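Local coordinates for protein putative cellulase CEL6 (Mycobacterium tuberculosis, PDB 1UP3) that probably hydrolyses internal beta-1,4-glycosidic bonds of cellulose as a family 6 endoglucanase, gripping the glucan chain in a cleft, at residues Pro119-Cys127 with Trp164-Leu174; Val155-Arg163 with Ala182-Tyr193. One frame throughout, in Å; residues are numbered along the deposited sequence.

Both interactions belong to the family 6 glycoside hydrolase domain, their centres 10 Å apart. Interaction 2 runs along two inner strands of the parallel sheet into the loops past their C-terminal ends, and interaction 1 lies beside those ends. Along the chain their segments alternate: 119-127, 155-163, 164-174, 182-193. Strand 153-158, helix 167-176 and strand 184-187 form one beta-alpha-beta unit; interaction 2 pairs its strands, while interaction 1 sets its helix and the preceding loop against the short, weakly bonded helical turn around 121-124. The two touch directly: a probable hydrogen bond joins Asp-120 N to Asp-158 OD2 (3.0 Å). Both reach the same two glucose units, so neighbouring strand ends together build one glycan site.

Interaction 1. Residues Pro119-Cys127 with Trp164-Leu174; sequences PDALAMADC and WLSAEAMAARL. With BGC (beta-D-glucopyranose), chain B; BGC (beta-D-glucopyranose), chain C.
The indole of Trp-164 lies between protein and sugar: Ala-123 CB sits over the centre of one face, 3.5 Å from the centroid of the six-membered ring and 10° off its normal, a CH-pi contact, while the chain C glucose covers the opposite face toward the rim. At the ring edge come Asp-120 OD1, 3.5 Å from Trp-164 CZ3, and the methyl CE of Met-124. Trp-164 CG stands anti to the backbone N (chi1 -159°), which brings the ring across Ala-123. The second flat group, the Arg-173 guanidinium, has Leu-165 CD1 over one face and takes its polar partners at the edge. Its NH1 donates to Leu-122 O (2.8 Å) almost in the guanidinium plane, and NH2 forms a salt bridge with Asp-126 OD1 (3.0 Å) on the syn side but tilted out of both planes, the carboxylate standing nearly upright to the guanidinium. Asp-126 also pairs with Arg-133. Deeper in the contact, Met-170, bent at chi2 and chi3, brings CE to 3.6 Å from Ala-123 N, and Leu-122 CD1 meets Leu-174 CD2. With Asp-120 OD2 accepting from O4 of the chain B glucose (2.7 Å), the arrangement forms an aromatic sugar platform in the family 6 substrate cleft.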
loop_
_atom_site.group_PDB
_atom_site.type_symbol
_atom_site.label_atom_id
_atom_site.label_comp_id
_atom_site.label_asym_id
_atom_site.label_seq_id
_atom_site.Cartn_x
_atom_site.Cartn_y
_atom_site.Cartn_z
ATOM N N PRO A 119 1.691 -5.040 2.439
ATOM C CA PRO A 119 2.416 -4.060 3.291
ATOM C C PRO A 119 2.878 -4.720 4.593
ATOM O O PRO A 119 2.075 -5.373 5.245
ATOM C CB PRO A 119 1.340 -3.007 3.597
ATOM C CG PRO A 119 0.514 -2.994 2.335
ATOM C CD PRO A 119 0.435 -4.471 1.936
ATOM N N ASP A 120 4.151 -4.556 4.904
ATOM C CA ASP A 120 4.798 -4.981 6.166
ATOM C C ASP A 120 5.159 -6.441 6.216
ATOM O O ASP A 120 5.900 -6.821 7.109
ATOM C CB ASP A 120 3.975 -4.692 7.426
ATOM C CG ASP A 120 3.509 -3.261 7.553
ATOM O OD1 ASP A 120 4.156 -2.338 7.006
ATOM O OD2 ASP A 120 2.480 -3.000 8.241
ATOM N N ALA A 121 4.681 -7.274 5.290
ATOM C CA ALA A 121 4.828 -8.725 5.515
ATOM C C ALA A 121 6.290 -9.155 5.544
ATOM O O ALA A 121 6.728 -9.877 6.456
ATOM C CB ALA A 121 4.047 -9.524 4.502
ATOM N N LEU A 122 7.055 -8.754 4.551
ATOM C CA LEU A 122 8.479 -9.141 4.501
ATOM C C LEU A 122 9.267 -8.438 5.614
ATOM O O LEU A 122 10.150 -9.048 6.218
ATOM C CB LEU A 122 9.123 -8.830 3.165
ATOM C CG LEU A 122 8.575 -9.592 1.944
ATOM C CD1 LEU A 122 9.381 -9.245 0.705
ATOM C CD2 LEU A 122 8.604 -11.075 2.176
ATOM N N ALA A 123 8.936 -7.182 5.885
ATOM C CA ALA A 123 9.722 -6.385 6.861
ATOM C C ALA A 123 9.484 -6.849 8.280
ATOM O O ALA A 123 10.408 -6.788 9.102
ATOM C CB ALA A 123 9.408 -4.898 6.731
ATOM N N MET A 124 8.261 -7.313 8.572
ATOM C CA MET A 124 7.856 -7.700 9.929
ATOM C C MET A 124 8.039 -9.201 10.193
ATOM O O MET A 124 7.778 -9.665 11.294
ATOM C CB MET A 124 6.411 -7.280 10.218
ATOM C CG MET A 124 6.152 -7.025 11.702
ATOM S SD MET A 124 4.411 -6.735 12.036
ATOM C CE MET A 124 4.267 -5.246 11.295
ATOM N N ALA A 125 8.537 -9.933 9.209
ATOM C CA ALA A 125 8.555 -11.397 9.268
ATOM C C ALA A 125 9.376 -11.939 10.430
ATOM O O ALA A 125 9.141 -13.055 10.840
ATOM C CB ALA A 125 9.008 -11.971 7.970
ATOM N N ASP A 126 10.311 -11.151 10.955
ATOM C CA ASP A 126 11.142 -11.632 12.054
ATOM C C ASP A 126 10.376 -11.896 13.353
ATOM O O ASP A 126 10.906 -12.605 14.245
ATOM C CB ASP A 126 12.285 -10.669 12.345
ATOM C CG ASP A 126 13.302 -10.612 11.234
ATOM O OD1 ASP A 126 13.605 -11.647 10.600
ATOM O OD2 ASP A 126 13.919 -9.544 11.022
ATOM N N CYS A 127 9.167 -11.359 13.500
ATOM C CA CYS A 127 8.298 -11.690 14.651
ATOM C C CYS A 127 7.870 -13.160 14.651
ATOM O O CYS A 127 7.453 -13.693 15.676
ATOM C CB CYS A 127 7.033 -10.806 14.668
ATOM S SG CYS A 127 5.707 -11.375 13.563
ATOM N N TRP A 164 13.664 0.576 8.636
ATOM C CA TRP A 164 13.176 -0.723 9.077
ATOM C C TRP A 164 14.297 -1.729 8.842
ATOM O O TRP A 164 15.245 -1.754 9.644
ATOM C CB TRP A 164 11.841 -1.063 8.412
ATOM C CG TRP A 164 11.056 -2.081 9.152
ATOM C CD1 TRP A 164 11.521 -3.006 10.065
ATOM C CD2 TRP A 164 9.645 -2.277 9.082
ATOM N NE1 TRP A 164 10.474 -3.757 10.550
ATOM C CE2 TRP A 164 9.316 -3.334 9.963
ATOM C CE3 TRP A 164 8.613 -1.661 8.356
ATOM C CZ2 TRP A 164 7.999 -3.785 10.119
ATOM C CZ3 TRP A 164 7.328 -2.128 8.503
ATOM C CH2 TRP A 164 7.038 -3.174 9.375
ATOM N N LEU A 165 14.235 -2.579 7.820
ATOM C CA LEU A 165 15.367 -3.469 7.524
ATOM C C LEU A 165 16.390 -2.706 6.706
ATOM O O LEU A 165 16.079 -1.723 6.055
ATOM C CB LEU A 165 14.925 -4.719 6.753
ATOM C CG LEU A 165 13.855 -5.612 7.329
ATOM C CD1 LEU A 165 13.795 -6.874 6.468
ATOM C CD2 LEU A 165 14.172 -5.914 8.761
ATOM N N SER A 166 17.634 -3.174 6.705
ATOM C CA SER A 166 18.601 -2.662 5.780
ATOM C C SER A 166 18.279 -2.995 4.323
ATOM O O SER A 166 17.512 -3.925 4.035
ATOM C CB SER A 166 19.986 -3.192 6.101
ATOM O OG SER A 166 20.067 -4.541 5.693
ATOM N N ALA A 167 18.855 -2.217 3.420
ATOM C CA ALA A 167 18.690 -2.452 1.976
ATOM C C ALA A 167 19.131 -3.873 1.631
ATOM O O ALA A 167 18.452 -4.570 0.870
ATOM C CB ALA A 167 19.440 -1.448 1.140
ATOM N N GLU A 168 20.238 -4.317 2.220
ATOM C CA GLU A 168 20.759 -5.651 1.947
ATOM C C GLU A 168 19.811 -6.741 2.459
ATOM O O GLU A 168 19.531 -7.748 1.758
ATOM C CB GLU A 168 22.143 -5.767 2.594
ATOM C CG GLU A 168 23.211 -4.831 1.990
ATOM C CD GLU A 168 23.235 -3.336 2.463
ATOM O OE1 GLU A 168 22.398 -2.871 3.346
ATOM O OE2 GLU A 168 24.160 -2.585 1.956
ATOM N N ALA A 169 19.303 -6.575 3.669
ATOM C CA ALA A 169 18.403 -7.532 4.267
ATOM C C ALA A 169 17.075 -7.624 3.461
ATOM O O ALA A 169 16.582 -8.735 3.174
ATOM C CB ALA A 169 18.126 -7.176 5.716
ATOM N N MET A 170 16.553 -6.478 3.066
ATOM C CA MET A 170 15.280 -6.473 2.348
ATOM C C MET A 170 15.501 -6.986 0.918
ATOM O O MET A 170 14.667 -7.737 0.391
ATOM C CB MET A 170 14.626 -5.105 2.415
ATOM C CG MET A 170 13.251 -5.052 1.762
ATOM S SD MET A 170 12.090 -6.356 2.235
ATOM C CE MET A 170 11.428 -5.680 3.711
ATOM N N ALA A 171 16.609 -6.635 0.277
ATOM C CA ALA A 171 16.860 -7.141 -1.069
ATOM C C ALA A 171 16.933 -8.661 -1.050
ATOM O O ALA A 171 16.481 -9.310 -1.991
ATOM C CB ALA A 171 18.146 -6.561 -1.643
ATOM N N ALA A 172 17.543 -9.241 -0.022
ATOM C CA ALA A 172 17.610 -10.694 0.083
ATOM C C ALA A 172 16.222 -11.322 0.109
ATOM O O ALA A 172 15.974 -12.353 -0.561
ATOM C CB ALA A 172 18.389 -11.120 1.303
ATOM N N ARG A 173 15.326 -10.744 0.889
ATOM C CA ARG A 173 13.961 -11.239 0.980
ATOM C C ARG A 173 13.234 -11.045 -0.341
ATOM O O ARG A 173 12.490 -11.931 -0.774
ATOM C CB ARG A 173 13.226 -10.590 2.137
ATOM C CG ARG A 173 13.845 -10.917 3.473
ATOM C CD ARG A 173 13.171 -10.310 4.678
ATOM N NE ARG A 173 14.038 -10.510 5.832
ATOM C CZ ARG A 173 13.694 -10.388 7.088
ATOM N NH1 ARG A 173 12.461 -10.067 7.452
ATOM N NH2 ARG A 173 14.621 -10.578 8.019
ATOM N N LEU A 174 13.385 -9.884 -0.971
ATOM C CA LEU A 174 12.717 -9.649 -2.276
ATOM C C LEU A 174 13.213 -10.638 -3.325
ATOM O O LEU A 174 12.428 -11.146 -4.127
ATOM C CB LEU A 174 13.001 -8.223 -2.748
ATOM C CG LEU A 174 12.248 -7.142 -1.967
ATOM C CD1 LEU A 174 12.829 -5.773 -2.303
ATOM C CD2 LEU A 174 10.765 -7.136 -2.312
HETATM C C2 BGC B . 3.641 -1.185 12.328
HETATM C C3 BGC B . 2.641 -1.414 11.204
HETATM C C4 BGC B . 2.657 -0.241 10.223
HETATM C C5 BGC B . 4.116 0.022 9.793
HETATM C C6 BGC B . 4.230 1.290 8.935
HETATM C C1 BGC B . 5.029 -0.898 11.743
HETATM O O2 BGC B . 3.657 -2.291 13.250
HETATM O O3 BGC B . 1.331 -1.636 11.701
HETATM O O4 BGC B . 1.853 -0.488 9.065
HETATM O O5 BGC B . 4.966 0.232 10.909
HETATM O O6 BGC B . 5.560 1.469 8.485
HETATM C C2 BGC C . 9.459 0.411 12.147
HETATM C C3 BGC C . 7.953 0.515 12.177
HETATM C C4 BGC C . 7.273 -0.830 12.460
HETATM C C5 BGC C . 7.925 -1.551 13.666
HETATM C C6 BGC C . 7.395 -2.983 13.798
HETATM C C1 BGC C . 9.918 -0.325 13.396
HETATM O O2 BGC C . 10.008 1.721 12.069
HETATM O O3 BGC C . 7.498 1.100 10.953
HETATM O O4 BGC C . 5.945 -0.626 12.787
HETATM O O5 BGC C . 9.294 -1.600 13.417
HETATM O O6 BGC C . 7.943 -3.525 14.996
#

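Interaction 2. Residues Val155-Arg163 with Ala182-Tyr193; sequences VYVDAGHSR and ARGFSLNVSNFY. With BGC (beta-D-glucopyranose), chain C; BGC (beta-D-glucopyranose), chain B; SO4 (sulfate ion), chain D.
Strands 155-158 and 184-187 pair in parallel, their axes 3.8 Å apart at closest and 52° in direction, so the pairing is strongly twisted; they are the two strands of a beta-alpha-beta crossover through helix 167-176. Val-155 O accepts from both Arg-183 N and Gly-184 N, Val-157 bonds Gly-184 O and Ser-186 N, and Asn-188 N donates to Gly-160 O (3.0 Å) beyond the strands.

At the N-terminal ends of the strands, Arg-183 runs beside Tyr-156 and lays CB over one face of the phenol; Asp-255 OD2 bonds both Tyr-156 OH and Arg-183 NE, and NH1 and NH2 of Arg-183 hold a sulfate, probably from the crystallisation liquor. Farther along, Ser-186 OG donates to Asp-158 OD1 (2.9 Å) on its anti side, somewhat out of the carboxylate plane, while Gly-160 N reaches Asp-158 OD2 from above that plane and closes an Asx turn. A water accepts from Val-189 N and lies within hydrogen-bonding distance of Asp-158 OD1 and Gly-160 O.

His-161 CG sits between its backbone N and carbonyl carbon, turning the imidazole toward Tyr-193 and the sugars. Behind this pocket residue, Tyr-193 CE2 lies over one imidazole face, the rings meeting obliquely, and Arg-163 CG packs over a face of the Tyr-193 ring, 3.9 Å from its centroid; Arg-163 NH2 forms a salt bridge with Glu-197. Arg-163 N donates in the imidazole plane to His-161 ND1 (3.0 Å), which fixes the ring's rotation and directs NE2 to O3 of the chain C glucose (2.9 Å, 169° at the hydrogen). The neighbouring Asn-191 ND2 donates nearly straight to O6 of the chain B glucose, at 2.8 Å and 174°.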
loop_
_atom_site.group_PDB
_atom_site.type_symbol
_atom_site.label_atom_id
_atom_site.label_comp_id
_atom_site.label_asym_id
_atom_site.label_seq_id
_atom_site.Cartn_x
_atom_site.Cartn_y
_atom_site.Cartn_z
ATOM N N VAL A 155 3.019 -5.210 -10.554
ATOM C CA VAL A 155 3.025 -5.804 -9.201
ATOM C C VAL A 155 4.235 -5.300 -8.433
ATOM O O VAL A 155 5.372 -5.422 -8.917
ATOM C CB VAL A 155 3.004 -7.345 -9.261
ATOM C CG1 VAL A 155 3.039 -7.942 -7.830
ATOM C CG2 VAL A 155 1.780 -7.834 -10.028
ATOM N N TYR A 156 3.979 -4.773 -7.240
ATOM C CA TYR A 156 5.024 -4.218 -6.373
ATOM C C TYR A 156 4.922 -4.927 -5.031
ATOM O O TYR A 156 3.899 -4.854 -4.347
ATOM C CB TYR A 156 4.880 -2.695 -6.182
ATOM C CG TYR A 156 5.011 -1.922 -7.479
ATOM C CD1 TYR A 156 3.897 -1.667 -8.262
ATOM C CD2 TYR A 156 6.242 -1.466 -7.942
ATOM C CE1 TYR A 156 3.980 -0.995 -9.455
ATOM C CE2 TYR A 156 6.324 -0.793 -9.175
ATOM C CZ TYR A 156 5.203 -0.576 -9.919
ATOM O OH TYR A 156 5.274 0.101 -11.119
ATOM N N VAL A 157 5.964 -5.648 -4.651
ATOM C CA VAL A 157 6.002 -6.350 -3.367
ATOM C C VAL A 157 6.409 -5.393 -2.268
ATOM O O VAL A 157 7.395 -4.665 -2.381
ATOM C CB VAL A 157 7.045 -7.506 -3.426
ATOM C CG1 VAL A 157 7.126 -8.180 -2.095
ATOM C CG2 VAL A 157 6.671 -8.457 -4.575
ATOM N N ASP A 158 5.686 -5.355 -1.166
ATOM C CA ASP A 158 6.055 -4.342 -0.191
ATOM C C ASP A 158 7.399 -4.657 0.457
ATOM O O ASP A 158 7.675 -5.811 0.854
ATOM C CB ASP A 158 4.984 -4.170 0.859
ATOM C CG ASP A 158 5.284 -2.998 1.749
ATOM O OD1 ASP A 158 5.134 -1.858 1.269
ATOM O OD2 ASP A 158 5.807 -3.143 2.897
ATOM N N ALA A 159 8.191 -3.597 0.701
ATOM C CA ALA A 159 9.561 -3.746 1.174
ATOM C C ALA A 159 9.876 -2.848 2.402
ATOM O O ALA A 159 11.051 -2.542 2.656
ATOM C CB ALA A 159 10.517 -3.433 0.036
ATOM N N GLY A 160 8.865 -2.438 3.149
ATOM C CA GLY A 160 9.113 -1.673 4.368
ATOM C C GLY A 160 9.513 -0.258 4.083
ATOM O O GLY A 160 8.868 0.417 3.272
ATOM N N HIS A 161 10.562 0.217 4.744
ATOM C CA HIS A 161 11.016 1.612 4.613
ATOM C C HIS A 161 12.445 1.747 5.067
ATOM O O HIS A 161 13.014 0.809 5.600
ATOM C CB HIS A 161 10.066 2.583 5.333
ATOM C CG HIS A 161 9.971 2.375 6.800
ATOM N ND1 HIS A 161 11.046 2.554 7.654
ATOM C CD2 HIS A 161 8.921 2.000 7.577
ATOM C CE1 HIS A 161 10.651 2.284 8.887
ATOM N NE2 HIS A 161 9.372 1.930 8.866
ATOM N N SER A 162 13.006 2.927 4.841
ATOM C CA SER A 162 14.431 3.180 5.024
ATOM C C SER A 162 14.912 3.100 6.471
ATOM O O SER A 162 16.121 3.163 6.678
ATOM C CB SER A 162 14.756 4.555 4.447
ATOM O OG SER A 162 14.031 5.540 5.172
ATOM N N ARG A 163 14.018 2.993 7.463
ATOM C CA ARG A 163 14.411 2.874 8.874
ATOM C C ARG A 163 13.958 1.540 9.492
ATOM O O ARG A 163 13.866 1.402 10.705
ATOM C CB ARG A 163 13.896 4.044 9.701
ATOM C CG ARG A 163 14.300 5.357 9.149
ATOM C CD ARG A 163 15.403 6.095 9.842
ATOM N NE ARG A 163 15.491 7.431 9.224
ATOM C CZ ARG A 163 15.079 8.583 9.780
ATOM N NH1 ARG A 163 14.572 8.650 11.017
ATOM N NH2 ARG A 163 15.209 9.705 9.104
ATOM N N ALA A 182 8.116 -9.661 -10.818
ATOM C CA ALA A 182 7.219 -8.525 -10.613
ATOM C C ALA A 182 7.847 -7.270 -11.234
ATOM O O ALA A 182 8.951 -7.319 -11.814
ATOM C CB ALA A 182 6.977 -8.328 -9.149
ATOM N N ARG A 183 7.158 -6.133 -11.135
ATOM C CA ARG A 183 7.749 -4.864 -11.552
ATOM C C ARG A 183 8.767 -4.393 -10.532
ATOM O O ARG A 183 9.767 -3.764 -10.896
ATOM C CB ARG A 183 6.658 -3.803 -11.763
ATOM C CG ARG A 183 7.147 -2.442 -12.194
ATOM C CD ARG A 183 7.895 -2.421 -13.525
ATOM N NE ARG A 183 8.356 -1.074 -13.832
ATOM C CZ ARG A 183 9.088 -0.732 -14.866
ATOM N NH1 ARG A 183 9.448 -1.644 -15.761
ATOM N NH2 ARG A 183 9.446 0.538 -15.030
ATOM N N GLY A 184 8.492 -4.645 -9.257
ATOM C CA GLY A 184 9.424 -4.276 -8.208
ATOM C C GLY A 184 8.803 -4.298 -6.828
ATOM O O GLY A 184 8.190 -5.285 -6.405
ATOM N N PHE A 185 9.008 -3.208 -6.102
ATOM C CA PHE A 185 8.649 -3.153 -4.697
ATOM C C PHE A 185 8.064 -1.792 -4.276
ATOM O O PHE A 185 8.154 -0.826 -5.011
ATOM C CB PHE A 185 9.904 -3.502 -3.827
ATOM C CG PHE A 185 11.064 -2.581 -4.053
ATOM C CD1 PHE A 185 11.945 -2.809 -5.098
ATOM C CD2 PHE A 185 11.308 -1.486 -3.210
ATOM C CE1 PHE A 185 13.033 -1.971 -5.318
ATOM C CE2 PHE A 185 12.413 -0.672 -3.431
ATOM C CZ PHE A 185 13.252 -0.893 -4.501
ATOM N N SER A 186 7.458 -1.756 -3.084
ATOM C CA SER A 186 6.904 -0.516 -2.538
ATOM C C SER A 186 7.569 -0.146 -1.251
ATOM O O SER A 186 8.020 -1.014 -0.490
ATOM C CB SER A 186 5.369 -0.623 -2.353
ATOM O OG SER A 186 5.035 -1.749 -1.583
ATOM N N LEU A 187 7.645 1.162 -1.021
ATOM C CA LEU A 187 8.250 1.744 0.189
ATOM C C LEU A 187 7.346 2.758 0.876
ATOM O O LEU A 187 6.534 3.434 0.235
ATOM C CB LEU A 187 9.510 2.492 -0.192
ATOM C CG LEU A 187 10.661 1.706 -0.839
ATOM C CD1 LEU A 187 11.792 2.656 -1.274
ATOM C CD2 LEU A 187 11.156 0.660 0.164
ATOM N N ASN A 188 7.537 2.885 2.187
ATOM C CA ASN A 188 6.913 3.931 2.992
ATOM C C ASN A 188 5.421 3.763 3.227
ATOM O O ASN A 188 4.765 4.723 3.640
ATOM C CB ASN A 188 7.168 5.319 2.371
ATOM C CG ASN A 188 7.398 6.427 3.422
ATOM O OD1 ASN A 188 7.905 6.189 4.540
ATOM N ND2 ASN A 188 6.974 7.623 3.085
ATOM N N VAL A 189 4.884 2.568 2.944
ATOM C CA VAL A 189 3.446 2.379 3.031
ATOM C C VAL A 189 2.965 2.625 4.471
ATOM O O VAL A 189 3.463 2.021 5.431
ATOM C CB VAL A 189 2.975 0.980 2.474
ATOM C CG1 VAL A 189 1.474 0.784 2.730
ATOM C CG2 VAL A 189 3.310 0.842 1.015
ATOM N N SER A 190 1.995 3.515 4.612
ATOM C CA SER A 190 1.495 3.933 5.889
ATOM C C SER A 190 2.501 4.613 6.781
ATOM O O SER A 190 2.226 4.749 7.959
ATOM C CB SER A 190 0.803 2.777 6.635
ATOM O OG SER A 190 -0.139 2.160 5.796
ATOM N N ASN A 191 3.643 5.019 6.255
ATOM C CA ASN A 191 4.625 5.733 7.091
ATOM C C ASN A 191 4.839 7.151 6.571
ATOM O O ASN A 191 4.037 7.656 5.806
ATOM C CB ASN A 191 5.887 4.895 7.230
ATOM C CG ASN A 191 6.516 5.043 8.589
ATOM O OD1 ASN A 191 6.910 6.145 8.969
ATOM N ND2 ASN A 191 6.623 3.925 9.340
ATOM N N PHE A 192 5.891 7.786 7.044
ATOM C CA PHE A 192 6.006 9.233 7.034
ATOM C C PHE A 192 7.366 9.729 6.591
ATOM O O PHE A 192 7.587 10.940 6.663
ATOM C CB PHE A 192 5.683 9.772 8.460
ATOM C CG PHE A 192 4.344 9.334 8.992
ATOM C CD1 PHE A 192 3.200 10.044 8.717
ATOM C CD2 PHE A 192 4.236 8.149 9.723
ATOM C CE1 PHE A 192 1.961 9.594 9.185
ATOM C CE2 PHE A 192 3.005 7.693 10.163
ATOM C CZ PHE A 192 1.889 8.394 9.900
ATOM N N TYR A 193 8.275 8.830 6.168
ATOM C CA TYR A 193 9.630 9.255 5.842
ATOM C C TYR A 193 9.646 10.076 4.549
ATOM O O TYR A 193 8.825 9.874 3.683
ATOM C CB TYR A 193 10.586 8.062 5.791
ATOM C CG TYR A 193 10.695 7.388 7.123
ATOM C CD1 TYR A 193 11.399 7.999 8.145
ATOM C CD2 TYR A 193 10.011 6.196 7.402
ATOM C CE1 TYR A 193 11.454 7.435 9.408
ATOM C CE2 TYR A 193 10.054 5.636 8.675
ATOM C CZ TYR A 193 10.754 6.257 9.658
ATOM O OH TYR A 193 10.789 5.701 10.928
HETATM C C2 BGC C . 9.459 0.411 12.147
HETATM C C3 BGC C . 7.953 0.515 12.177
HETATM C C4 BGC C . 7.273 -0.830 12.460
HETATM C C5 BGC C . 7.925 -1.551 13.666
HETATM C C6 BGC C . 7.395 -2.983 13.798
HETATM C C1 BGC C . 9.918 -0.325 13.396
HETATM O O2 BGC C . 10.008 1.721 12.069
HETATM O O3 BGC C . 7.498 1.100 10.953
HETATM O O4 BGC C . 5.945 -0.626 12.787
HETATM O O5 BGC C . 9.294 -1.600 13.417
HETATM O O6 BGC C . 7.943 -3.525 14.996
HETATM C C2 BGC B . 3.641 -1.185 12.328
HETATM C C3 BGC B . 2.641 -1.414 11.204
HETATM C C4 BGC B . 2.657 -0.241 10.223
HETATM C C5 BGC B . 4.116 0.022 9.793
HETATM C C6 BGC B . 4.230 1.290 8.935
HETATM C C1 BGC B . 5.029 -0.898 11.743
HETATM O O2 BGC B . 3.657 -2.291 13.250
HETATM O O3 BGC B . 1.331 -1.636 11.701
HETATM O O4 BGC B . 1.853 -0.488 9.065
HETATM O O5 BGC B . 4.966 0.232 10.909
HETATM O O6 BGC B . 5.560 1.469 8.485
HETATM S S SO4 D . 11.889 0.576 -17.934
HETATM O O1 SO4 D . 11.240 -0.736 -17.894
HETATM O O2 SO4 D . 11.288 1.574 -17.044
HETATM O O3 SO4 D . 11.766 1.116 -19.296
HETATM O O4 SO4 D . 13.312 0.407 -17.628
HETATM O O HOH W 1 6.283 0.109 2.486
#